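Local coordinates for protein L-asparagine oxygenase (Streptomyces coelicolor, PDB 2OG5) that catalyses the iron- and 2-oxoglutarate-dependent 3-hydroxylation of L-asparagine, which supplies a building block of the calcium-dependent lipopeptide antibiotic, at residues G98-R103 against L301-N306; M135-L140 against F191-C196; E181-E186 against D261-L266; H187-V192 against R329-T334. One frame throughout, in Å; residues are numbered along the deposited sequence.

Overall arrangement
A jelly-roll oxygenase shows how one sheet can carry core and active site together. Strand 191-196, used by contacts 2 and 4, lies between strands 301-305 and 326-333 of the larger sheet. Contact 1 pairs 301-305 with 99-103, contact 4 pairs 191-196 with 326-333, and contact 2, its centre about 8 Å from that of contact 4, seats helix 128-140 on the sheet. Contact 3, centred about 18 Å from contact 1, holds the loop with the metal ligand E181. Two threads tie that loop to the sheet: N306 OD1 of contact 1 bonds to E181 N at 2.8 Å, and R329 of contact 4, which binds L-asparagine, makes a long, weak ion pair with E181.

Contact 1: residues G98-R103 against L301-N306; sequences GAIVLR and LAIVDN
Peptide units, not rings, are the flat groups that meet here: I100 and I303 exchange two backbone hydrogen bonds, with I100 N lying in the carbonyl plane of I303, 3.0 Å from I303 O, and I303 N 2.9 Å from I100 O. One face of the ladder carries I100, L102, L301 and I303; the other carries A99, V101, A302 and V304. L102 and L301 form a second hydrogen-bonded pair. At the non-hydrogen-bonded pairs CA-H groups approach carbonyls instead, as where A99 CA stands 3.3 Å from I303 O. The two strands run antiparallel, their N-to-C directions 165° apart, in the larger sheet of the jelly roll.

I100 and I303 run alongside each other on one face. Because CG1 of I100 is anti to the backbone N (chi1 -178°), the CG2 branch is the one that reaches I303 CB, at 3.7 Å. At the end of the ladder D305 N donates to G98 O at 2.9 Å, and T309 OG1 also bonds to that oxygen. The D305 carboxylate turns to S94 OG and, in a salt bridge, to R307.

The backbones of V101 and A302 bond outward, to V38 and L194 of the neighbouring strands, which embeds the ladder in the sheet. Both its faces are aliphatic: one meets L87 and F90 of helix 81-92, the other brings V304 within about 5 Å of the iron ligand H311, side chain to side chain.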
# COMPACT_ATOMS: atom_id res chain seq x y z
N GLY A 98 7.15 4.28 -10.04
CA GLY A 98 7.25 3.89 -8.64
C GLY A 98 6.26 2.84 -8.21
O GLY A 98 5.76 2.87 -7.09
N ALA A 99 5.96 1.91 -9.11
CA ALA A 99 4.95 0.89 -8.86
C ALA A 99 5.17 -0.32 -9.75
O ALA A 99 5.73 -0.21 -10.84
CB ALA A 99 3.55 1.47 -9.10
N ILE A 100 4.72 -1.47 -9.28
CA ILE A 100 4.77 -2.70 -10.06
C ILE A 100 3.45 -3.44 -9.85
O ILE A 100 2.84 -3.33 -8.79
CB ILE A 100 6.00 -3.58 -9.67
CG1 ILE A 100 6.07 -4.85 -10.53
CG2 ILE A 100 5.99 -3.96 -8.20
CD1 ILE A 100 7.44 -5.56 -10.42
N VAL A 101 2.99 -4.15 -10.87
CA VAL A 101 1.86 -5.05 -10.72
C VAL A 101 2.28 -6.46 -11.13
O VAL A 101 2.93 -6.63 -12.16
CB VAL A 101 0.63 -4.58 -11.49
CG1 VAL A 101 -0.53 -5.53 -11.28
CG2 VAL A 101 0.27 -3.18 -11.05
N LEU A 102 1.98 -7.44 -10.29
CA LEU A 102 2.19 -8.85 -10.59
C LEU A 102 0.82 -9.46 -10.83
O LEU A 102 -0.11 -9.18 -10.08
CB LEU A 102 2.88 -9.58 -9.43
CG LEU A 102 4.41 -9.48 -9.26
CD1 LEU A 102 4.90 -8.09 -9.34
CD2 LEU A 102 4.76 -10.13 -7.92
N ARG A 103 0.69 -10.28 -11.86
CA ARG A 103 -0.60 -10.88 -12.23
C ARG A 103 -0.47 -12.38 -12.20
O ARG A 103 0.55 -12.92 -12.63
CB ARG A 103 -1.00 -10.44 -13.64
CG ARG A 103 -1.00 -8.94 -13.84
CD ARG A 103 -1.39 -8.57 -15.25
NE ARG A 103 -1.26 -7.13 -15.48
CZ ARG A 103 -2.26 -6.31 -15.78
NH1 ARG A 103 -3.51 -6.75 -15.90
NH2 ARG A 103 -2.01 -5.02 -15.96
N LEU A 301 -1.50 -8.26 -7.78
CA LEU A 301 -0.84 -7.64 -6.62
C LEU A 301 -0.16 -6.36 -7.08
O LEU A 301 0.79 -6.43 -7.86
CB LEU A 301 0.20 -8.59 -6.05
CG LEU A 301 1.07 -8.08 -4.90
CD1 LEU A 301 0.20 -7.79 -3.68
CD2 LEU A 301 2.17 -9.10 -4.55
N ALA A 302 -0.64 -5.22 -6.60
CA ALA A 302 -0.04 -3.92 -6.90
C ALA A 302 0.87 -3.59 -5.74
O ALA A 302 0.47 -3.71 -4.59
CB ALA A 302 -1.10 -2.85 -7.05
N ILE A 303 2.09 -3.16 -6.04
CA ILE A 303 3.04 -2.75 -5.01
C ILE A 303 3.47 -1.32 -5.33
O ILE A 303 4.02 -1.06 -6.40
CB ILE A 303 4.26 -3.66 -4.95
CG1 ILE A 303 3.84 -5.12 -4.77
CG2 ILE A 303 5.22 -3.22 -3.81
CD1 ILE A 303 5.01 -6.11 -4.84
N VAL A 304 3.17 -0.41 -4.41
CA VAL A 304 3.43 1.01 -4.59
C VAL A 304 4.62 1.41 -3.70
O VAL A 304 4.67 1.07 -2.53
CB VAL A 304 2.20 1.84 -4.18
CG1 VAL A 304 2.45 3.32 -4.36
CG2 VAL A 304 0.95 1.39 -4.99
N ASP A 305 5.61 2.07 -4.30
CA ASP A 305 6.74 2.61 -3.56
C ASP A 305 6.30 3.91 -2.92
O ASP A 305 6.20 4.95 -3.58
CB ASP A 305 7.92 2.82 -4.51
CG ASP A 305 9.17 3.27 -3.78
OD1 ASP A 305 9.04 3.79 -2.65
OD2 ASP A 305 10.29 3.14 -4.35
N ASN A 306 6.02 3.85 -1.63
CA ASN A 306 5.44 4.95 -0.89
C ASN A 306 6.42 6.08 -0.61
O ASN A 306 6.01 7.13 -0.07
CB ASN A 306 4.87 4.42 0.44
CG ASN A 306 3.92 5.40 1.12
OD1 ASN A 306 3.03 5.98 0.47
ND2 ASN A 306 4.07 5.57 2.43

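Contact 2: residues M135-L140 against F191-C196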
# COMPACT_ATOMS: atom_id res chain seq x y z
N MET A 135 4.41 -13.39 2.67
CA MET A 135 5.62 -13.90 1.99
C MET A 135 6.29 -12.76 1.22
O MET A 135 7.49 -12.52 1.36
CB MET A 135 5.31 -15.07 1.05
CG MET A 135 4.99 -16.36 1.78
SD MET A 135 4.82 -17.80 0.69
CE MET A 135 3.32 -17.39 -0.21
N THR A 136 5.51 -12.02 0.43
CA THR A 136 6.08 -10.94 -0.37
C THR A 136 6.66 -9.84 0.52
O THR A 136 7.72 -9.28 0.22
CB THR A 136 5.05 -10.33 -1.33
OG1 THR A 136 4.45 -11.39 -2.09
CG2 THR A 136 5.71 -9.33 -2.27
N ALA A 137 5.98 -9.52 1.62
CA ALA A 137 6.49 -8.52 2.55
C ALA A 137 7.86 -8.91 3.08
O ALA A 137 8.76 -8.07 3.19
CB ALA A 137 5.52 -8.32 3.72
N CYS A 138 8.02 -10.19 3.41
CA CYS A 138 9.30 -10.68 3.91
C CYS A 138 10.40 -10.71 2.84
O CYS A 138 11.59 -10.71 3.18
CB CYS A 138 9.14 -12.07 4.53
SG CYS A 138 8.25 -12.09 6.08
N GLY A 139 10.02 -10.77 1.57
CA GLY A 139 10.96 -10.64 0.47
C GLY A 139 11.46 -9.23 0.24
O GLY A 139 12.63 -9.02 -0.11
N LEU A 140 10.58 -8.24 0.41
CA LEU A 140 10.93 -6.84 0.19
C LEU A 140 11.53 -6.16 1.42
O LEU A 140 12.18 -5.12 1.32
CB LEU A 140 9.71 -6.04 -0.27
CG LEU A 140 9.32 -6.23 -1.73
CD1 LEU A 140 7.96 -5.59 -2.00
CD2 LEU A 140 10.39 -5.64 -2.65
N PHE A 191 6.70 0.38 1.29
CA PHE A 191 5.83 -0.10 0.21
C PHE A 191 4.44 -0.37 0.75
O PHE A 191 4.29 -0.81 1.90
CB PHE A 191 6.36 -1.38 -0.45
CG PHE A 191 7.74 -1.24 -1.02
CD1 PHE A 191 7.95 -0.64 -2.26
CD2 PHE A 191 8.83 -1.73 -0.34
CE1 PHE A 191 9.21 -0.50 -2.77
CE2 PHE A 191 10.11 -1.61 -0.86
CZ PHE A 191 10.30 -0.98 -2.07
N VAL A 192 3.43 -0.14 -0.10
CA VAL A 192 2.06 -0.55 0.17
C VAL A 192 1.67 -1.58 -0.87
O VAL A 192 1.80 -1.33 -2.08
CB VAL A 192 1.09 0.64 0.08
CG1 VAL A 192 -0.36 0.19 0.32
CG2 VAL A 192 1.49 1.73 1.08
N MET A 193 1.26 -2.76 -0.40
CA MET A 193 0.87 -3.87 -1.27
C MET A 193 -0.63 -4.08 -1.21
O MET A 193 -1.19 -4.14 -0.11
CB MET A 193 1.58 -5.15 -0.84
CG MET A 193 3.08 -5.02 -0.85
SD MET A 193 3.93 -6.60 -0.69
CE MET A 193 3.38 -7.07 0.93
N LEU A 194 -1.25 -4.19 -2.38
CA LEU A 194 -2.68 -4.40 -2.50
C LEU A 194 -2.94 -5.64 -3.35
O LEU A 194 -2.63 -5.64 -4.55
CB LEU A 194 -3.32 -3.20 -3.17
CG LEU A 194 -3.26 -1.89 -2.40
CD1 LEU A 194 -3.66 -0.71 -3.30
CD2 LEU A 194 -4.16 -1.98 -1.18
N LEU A 195 -3.45 -6.70 -2.72
CA LEU A 195 -3.79 -7.94 -3.42
C LEU A 195 -5.29 -7.97 -3.68
O LEU A 195 -6.09 -7.85 -2.75
CB LEU A 195 -3.40 -9.16 -2.57
CG LEU A 195 -3.74 -10.55 -3.11
CD1 LEU A 195 -2.98 -10.85 -4.41
CD2 LEU A 195 -3.48 -11.60 -2.04
N CYS A 196 -5.67 -8.14 -4.94
CA CYS A 196 -7.08 -8.15 -5.30
C CYS A 196 -7.66 -9.55 -5.14
O CYS A 196 -7.19 -10.51 -5.75
CB CYS A 196 -7.27 -7.67 -6.73
SG CYS A 196 -8.99 -7.72 -7.27
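M193 and T136 meet through sulfur: M193 SD lies 3.6 Å from T136 CG2 and 3.9 Å from T136 CB, the two side chains crossing obliquely, and L140 CD1 approaches the same sulfur from farther along the helix at 4.4 Å. M193 thus touches T136 and L140, and A137 as well. The thioether reaches its place through a chain that leaves the strand with CG beside the backbone N and then bends at its last torsion (chi3 -64°), turning the terminal methyl onto A137.

Methyl packing follows from that bend. M193 CE rests against A137, 3.7 Å from CB and 3.6 Å from the backbone N, a van der Waals approach on both counts. V332 of the adjoining strand 326-333 touches the same methionine, and I303 touches it from strand 301-305.

The third kind of contact involves the one ring. L140 CD1 comes obliquely to F191, 4.3 Å from CD2 and displaced toward the rim, so this is loose aliphatic-aromatic packing.

Helix 128-140 and strand 191-196 run nearly antiparallel, at 157°, with their axes 10.4 Å apart, an arrangement in which a helix covers one face of the jelly roll's larger sheet. Polar groups look elsewhere: T136 OG1 bonds to V132 O within the helix, and L140 O accepts from R91 NE. With polar pairing absent between the two segments, the interface relies on dispersion and the exclusion of water among apolar side chains.

Contact 3: residues E181-E186 against D261-L266. With NA (sodium ion), chain B.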
# COMPACT_ATOMS: atom_id res chain seq x y z
N GLU A 181 0.81 6.93 1.98
CA GLU A 181 0.23 6.22 3.11
C GLU A 181 0.87 6.69 4.41
O GLU A 181 2.09 6.69 4.54
CB GLU A 181 0.43 4.71 2.95
CG GLU A 181 -0.42 3.88 3.89
CD GLU A 181 -1.89 3.97 3.57
OE1 GLU A 181 -2.23 4.30 2.41
OE2 GLU A 181 -2.72 3.75 4.48
N ASN A 182 0.03 7.09 5.36
CA ASN A 182 0.44 7.51 6.69
C ASN A 182 1.56 8.55 6.61
O ASN A 182 2.57 8.45 7.30
CB ASN A 182 0.86 6.30 7.57
CG ASN A 182 -0.29 5.32 7.80
OD1 ASN A 182 -0.07 4.14 8.12
ND2 ASN A 182 -1.52 5.78 7.61
N ALA A 183 1.33 9.57 5.77
CA ALA A 183 2.33 10.59 5.48
C ALA A 183 2.88 11.27 6.74
O ALA A 183 4.05 11.63 6.79
CB ALA A 183 1.75 11.65 4.52
N PHE A 184 2.03 11.42 7.75
CA PHE A 184 2.44 12.05 9.01
C PHE A 184 3.51 11.29 9.77
O PHE A 184 4.19 11.87 10.62
CB PHE A 184 1.22 12.19 9.94
CG PHE A 184 0.79 10.90 10.59
CD1 PHE A 184 1.19 10.59 11.89
CD2 PHE A 184 -0.01 9.98 9.91
CE1 PHE A 184 0.79 9.39 12.48
CE2 PHE A 184 -0.40 8.78 10.51
CZ PHE A 184 0.00 8.49 11.79
N HIS A 185 3.64 9.98 9.53
CA HIS A 185 4.40 9.11 10.43
C HIS A 185 5.85 8.95 9.99
O HIS A 185 6.14 8.71 8.81
CB HIS A 185 3.70 7.75 10.49
CG HIS A 185 4.05 6.93 11.69
ND1 HIS A 185 5.31 6.43 11.92
CD2 HIS A 185 3.28 6.49 12.71
CE1 HIS A 185 5.32 5.73 13.04
NE2 HIS A 185 4.09 5.74 13.54
N GLU A 186 6.76 9.08 10.95
CA GLU A 186 8.20 8.92 10.73
C GLU A 186 8.55 7.57 10.11
O GLU A 186 9.49 7.47 9.32
CB GLU A 186 8.95 9.08 12.06
CG GLU A 186 10.46 8.86 11.99
CD GLU A 186 11.16 8.94 13.35
OE1 GLU A 186 10.48 9.13 14.39
OE2 GLU A 186 12.40 8.78 13.35
N ASP A 261 12.45 11.91 -2.61
CA ASP A 261 11.26 11.28 -2.04
C ASP A 261 10.24 12.38 -1.78
O ASP A 261 10.56 13.57 -1.84
CB ASP A 261 11.58 10.57 -0.73
CG ASP A 261 12.53 9.40 -0.90
OD1 ASP A 261 12.65 8.84 -2.00
OD2 ASP A 261 13.15 9.01 0.12
N LEU A 262 9.00 12.00 -1.47
CA LEU A 262 8.03 12.99 -1.01
C LEU A 262 7.15 12.50 0.12
O LEU A 262 7.07 11.30 0.40
CB LEU A 262 7.17 13.52 -2.17
CG LEU A 262 5.93 12.75 -2.58
CD1 LEU A 262 5.19 13.58 -3.63
CD2 LEU A 262 6.31 11.36 -3.12
N ARG A 263 6.51 13.45 0.78
CA ARG A 263 5.65 13.19 1.93
C ARG A 263 4.49 14.17 1.85
O ARG A 263 4.65 15.36 2.14
CB ARG A 263 6.46 13.37 3.21
CG ARG A 263 5.73 13.03 4.48
CD ARG A 263 6.68 13.06 5.66
NE ARG A 263 6.82 14.40 6.20
CZ ARG A 263 6.23 14.84 7.32
NH1 ARG A 263 5.41 14.07 8.03
NH2 ARG A 263 6.46 16.07 7.72
N VAL A 264 3.33 13.69 1.41
CA VAL A 264 2.17 14.56 1.24
C VAL A 264 0.87 13.77 1.31
O VAL A 264 0.82 12.59 0.94
CB VAL A 264 2.25 15.34 -0.11
CG1 VAL A 264 2.00 14.43 -1.30
CG2 VAL A 264 1.28 16.54 -0.11
N ASP A 265 -0.17 14.42 1.81
CA ASP A 265 -1.53 13.88 1.76
C ASP A 265 -2.41 15.04 1.34
O ASP A 265 -2.53 16.00 2.08
CB ASP A 265 -1.92 13.34 3.14
CG ASP A 265 -3.29 12.70 3.16
OD1 ASP A 265 -4.19 13.20 2.47
OD2 ASP A 265 -3.46 11.70 3.89
N LEU A 266 -2.98 14.97 0.14
CA LEU A 266 -3.72 16.13 -0.39
C LEU A 266 -5.00 16.41 0.40
O LEU A 266 -5.55 17.51 0.29
CB LEU A 266 -3.96 16.02 -1.89
CG LEU A 266 -2.68 16.26 -2.72
CD1 LEU A 266 -2.91 15.89 -4.16
CD2 LEU A 266 -2.23 17.71 -2.63
NA NA B . -3.75 4.65 1.15
O HOH W 1 -1.61 9.97 4.73
O HOH W 2 -4.73 4.75 2.83
O HOH W 3 -5.60 4.12 0.49
O HOH W 4 -4.07 2.14 0.94
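A type I turn from N182 to H185, closed by H185 N on N182 O at 2.9 Å, brings A183 alongside R263 in the strand-end segment 261-266. This turn directly follows the His-X-Glu part of the facial triad of two histidines and one carboxylate, the metal site of this jelly-roll oxygenase family. E181 OE1 binds a sodium ion here at 2.0 Å, together with H179, H311 and three waters; the same three residues are the iron ligands. N182 contributes to L-asparagine binding.

R263 reaches over the turn. Its extended start, with CG anti to the backbone N (chi1 -176°), carries CG and CD past A183 O, each 3.2 Å away, and the bend at chi3 then brings NH1 back to that same oxygen, to which it donates at 3.1 Å. The bond is moderately bent, 154° at the hydrogen, and A183 O sits 18° out of the guanidinium plane. F184 O lies farther off, at the guanidinium edge. One carbonyl thus receives both the charged end and the aliphatic flank of the arginine, while A183 CB packs on the backbone of V264, 3.8 Å from its O.

D265 meets the turn mainly through a water. A267 N and A268 N hold its OD1, its side chain also touches the iron ligand H179, and a water link completes the arrangement, accepting from A183 N at 3.1 Å and donating to D265 OD2 at 2.7 Å.

Contact 4: residues H187-V192 against R329-T334; sequences HRPDFV and RTFVLT
P189 flanks F331, both projecting from the same face, and CG of the proline sits over one face of the phenyl ring, 3.7 Å from its centroid and 23° off the normal, a CH-pi contact. The ring's far end meets another flat group, F331 CZ standing over one face of the R329 guanidinium, displaced toward its rim. V192 crosses that arginine's stem, its CG1 3.9 Å from R329 CD.

F191, on the opposite face of the sheet from V192 and F331, has V332 CG1 at its ring edge. T334 stands at about a right angle to F191, with CG2 3.5 Å from F191 CE2. D190 crosses T334 at a slant. Its CG lies beside its own backbone N (chi1 -62°), which carries the carboxylate to T334: OD2 accepts T334 N at 2.9 Å, the donor coming from above the carboxylate plane (36° out of it).

Between these groups the strands register through a classic beta bulge, in which D190 N and F191 N both bond to V332 O, at 2.9 and 3.2 Å, while V332 N returns a bond to F191 O. Nearby, L333 CD2 packs 3.6 Å from H187 O, a buried oxygen with no polar partner.

R329 binds L-asparagine; its NH2 hydrogen-bonds to Q156 OE1, and E181 and E149 are long, weak ion pairs. With F331 over one guanidinium face and V192 on the stem, the packing is consistent with holding R329 in place for the substrate.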
# COMPACT_ATOMS: atom_id res chain seq x y z
N HIS A 187 7.81 6.53 10.49
CA HIS A 187 8.04 5.17 10.00
C HIS A 187 6.88 4.70 9.15
O HIS A 187 6.49 3.54 9.21
CB HIS A 187 8.28 4.23 11.18
CG HIS A 187 9.50 4.57 11.96
ND1 HIS A 187 10.76 4.56 11.40
CD2 HIS A 187 9.67 4.93 13.25
CE1 HIS A 187 11.64 4.91 12.31
NE2 HIS A 187 11.01 5.15 13.44
N ARG A 188 6.36 5.61 8.34
CA ARG A 188 5.31 5.27 7.39
C ARG A 188 5.77 4.14 6.46
O ARG A 188 6.97 3.92 6.28
CB ARG A 188 4.91 6.50 6.60
CG ARG A 188 6.01 7.08 5.73
CD ARG A 188 5.59 8.45 5.23
NE ARG A 188 6.69 9.18 4.61
CZ ARG A 188 7.62 9.86 5.28
NH1 ARG A 188 7.62 9.92 6.60
NH2 ARG A 188 8.58 10.49 4.61
N PRO A 189 4.81 3.39 5.88
CA PRO A 189 5.21 2.29 5.03
C PRO A 189 6.19 2.70 3.94
O PRO A 189 6.05 3.79 3.36
CB PRO A 189 3.88 1.84 4.42
CG PRO A 189 2.88 2.20 5.46
CD PRO A 189 3.35 3.50 6.00
N ASP A 190 7.15 1.84 3.64
CA ASP A 190 8.03 2.03 2.49
C ASP A 190 7.38 1.53 1.21
O ASP A 190 7.46 2.19 0.18
CB ASP A 190 9.37 1.37 2.77
CG ASP A 190 10.05 1.99 3.97
OD1 ASP A 190 10.37 3.20 3.91
OD2 ASP A 190 10.21 1.31 5.01
N PHE A 191 6.70 0.38 1.29
CA PHE A 191 5.83 -0.10 0.21
C PHE A 191 4.44 -0.37 0.75
O PHE A 191 4.29 -0.81 1.90
CB PHE A 191 6.36 -1.38 -0.45
CG PHE A 191 7.74 -1.24 -1.02
CD1 PHE A 191 7.95 -0.64 -2.26
CD2 PHE A 191 8.83 -1.73 -0.34
CE1 PHE A 191 9.21 -0.50 -2.77
CE2 PHE A 191 10.11 -1.61 -0.86
CZ PHE A 191 10.30 -0.98 -2.07
N VAL A 192 3.43 -0.14 -0.10
CA VAL A 192 2.06 -0.55 0.17
C VAL A 192 1.67 -1.58 -0.87
O VAL A 192 1.80 -1.33 -2.08
CB VAL A 192 1.09 0.64 0.08
CG1 VAL A 192 -0.36 0.19 0.32
CG2 VAL A 192 1.49 1.73 1.08
N ARG A 329 -4.51 -5.66 2.09
CA ARG A 329 -3.40 -4.75 2.10
C ARG A 329 -2.40 -5.11 3.19
O ARG A 329 -2.78 -5.39 4.33
CB ARG A 329 -3.91 -3.33 2.35
CG ARG A 329 -2.82 -2.27 2.27
CD ARG A 329 -3.37 -0.91 2.50
NE ARG A 329 -3.86 -0.77 3.86
CZ ARG A 329 -4.57 0.26 4.30
NH1 ARG A 329 -4.89 1.25 3.49
NH2 ARG A 329 -4.97 0.28 5.56
N THR A 330 -1.12 -5.06 2.83
CA THR A 330 -0.03 -5.19 3.78
C THR A 330 1.03 -4.14 3.50
O THR A 330 1.37 -3.87 2.35
CB THR A 330 0.59 -6.58 3.71
OG1 THR A 330 -0.38 -7.52 4.16
CG2 THR A 330 1.84 -6.70 4.57
N PHE A 331 1.51 -3.52 4.58
CA PHE A 331 2.61 -2.56 4.54
C PHE A 331 3.95 -3.25 4.69
O PHE A 331 4.08 -4.23 5.44
CB PHE A 331 2.48 -1.55 5.66
CG PHE A 331 1.17 -0.79 5.68
CD1 PHE A 331 0.61 -0.31 4.51
CD2 PHE A 331 0.51 -0.54 6.88
CE1 PHE A 331 -0.57 0.40 4.53
CE2 PHE A 331 -0.68 0.16 6.90
CZ PHE A 331 -1.21 0.65 5.73
N VAL A 332 4.96 -2.74 3.98
CA VAL A 332 6.33 -3.22 4.09
C VAL A 332 7.25 -2.12 4.60
O VAL A 332 7.20 -0.99 4.12
CB VAL A 332 6.85 -3.69 2.73
CG1 VAL A 332 8.25 -4.28 2.86
CG2 VAL A 332 5.87 -4.70 2.13
N LEU A 333 8.09 -2.49 5.57
CA LEU A 333 9.17 -1.67 6.06
C LEU A 333 10.48 -2.25 5.52
O LEU A 333 10.79 -3.42 5.73
CB LEU A 333 9.16 -1.63 7.60
CG LEU A 333 7.90 -0.96 8.18
CD1 LEU A 333 7.78 -1.22 9.70
CD2 LEU A 333 7.87 0.52 7.89
N THR A 334 11.22 -1.42 4.79
CA THR A 334 12.47 -1.87 4.19
C THR A 334 13.58 -2.10 5.20
O THR A 334 14.46 -2.91 4.94
CB THR A 334 12.95 -0.87 3.14
OG1 THR A 334 12.79 0.47 3.65
CG2 THR A 334 12.14 -1.03 1.87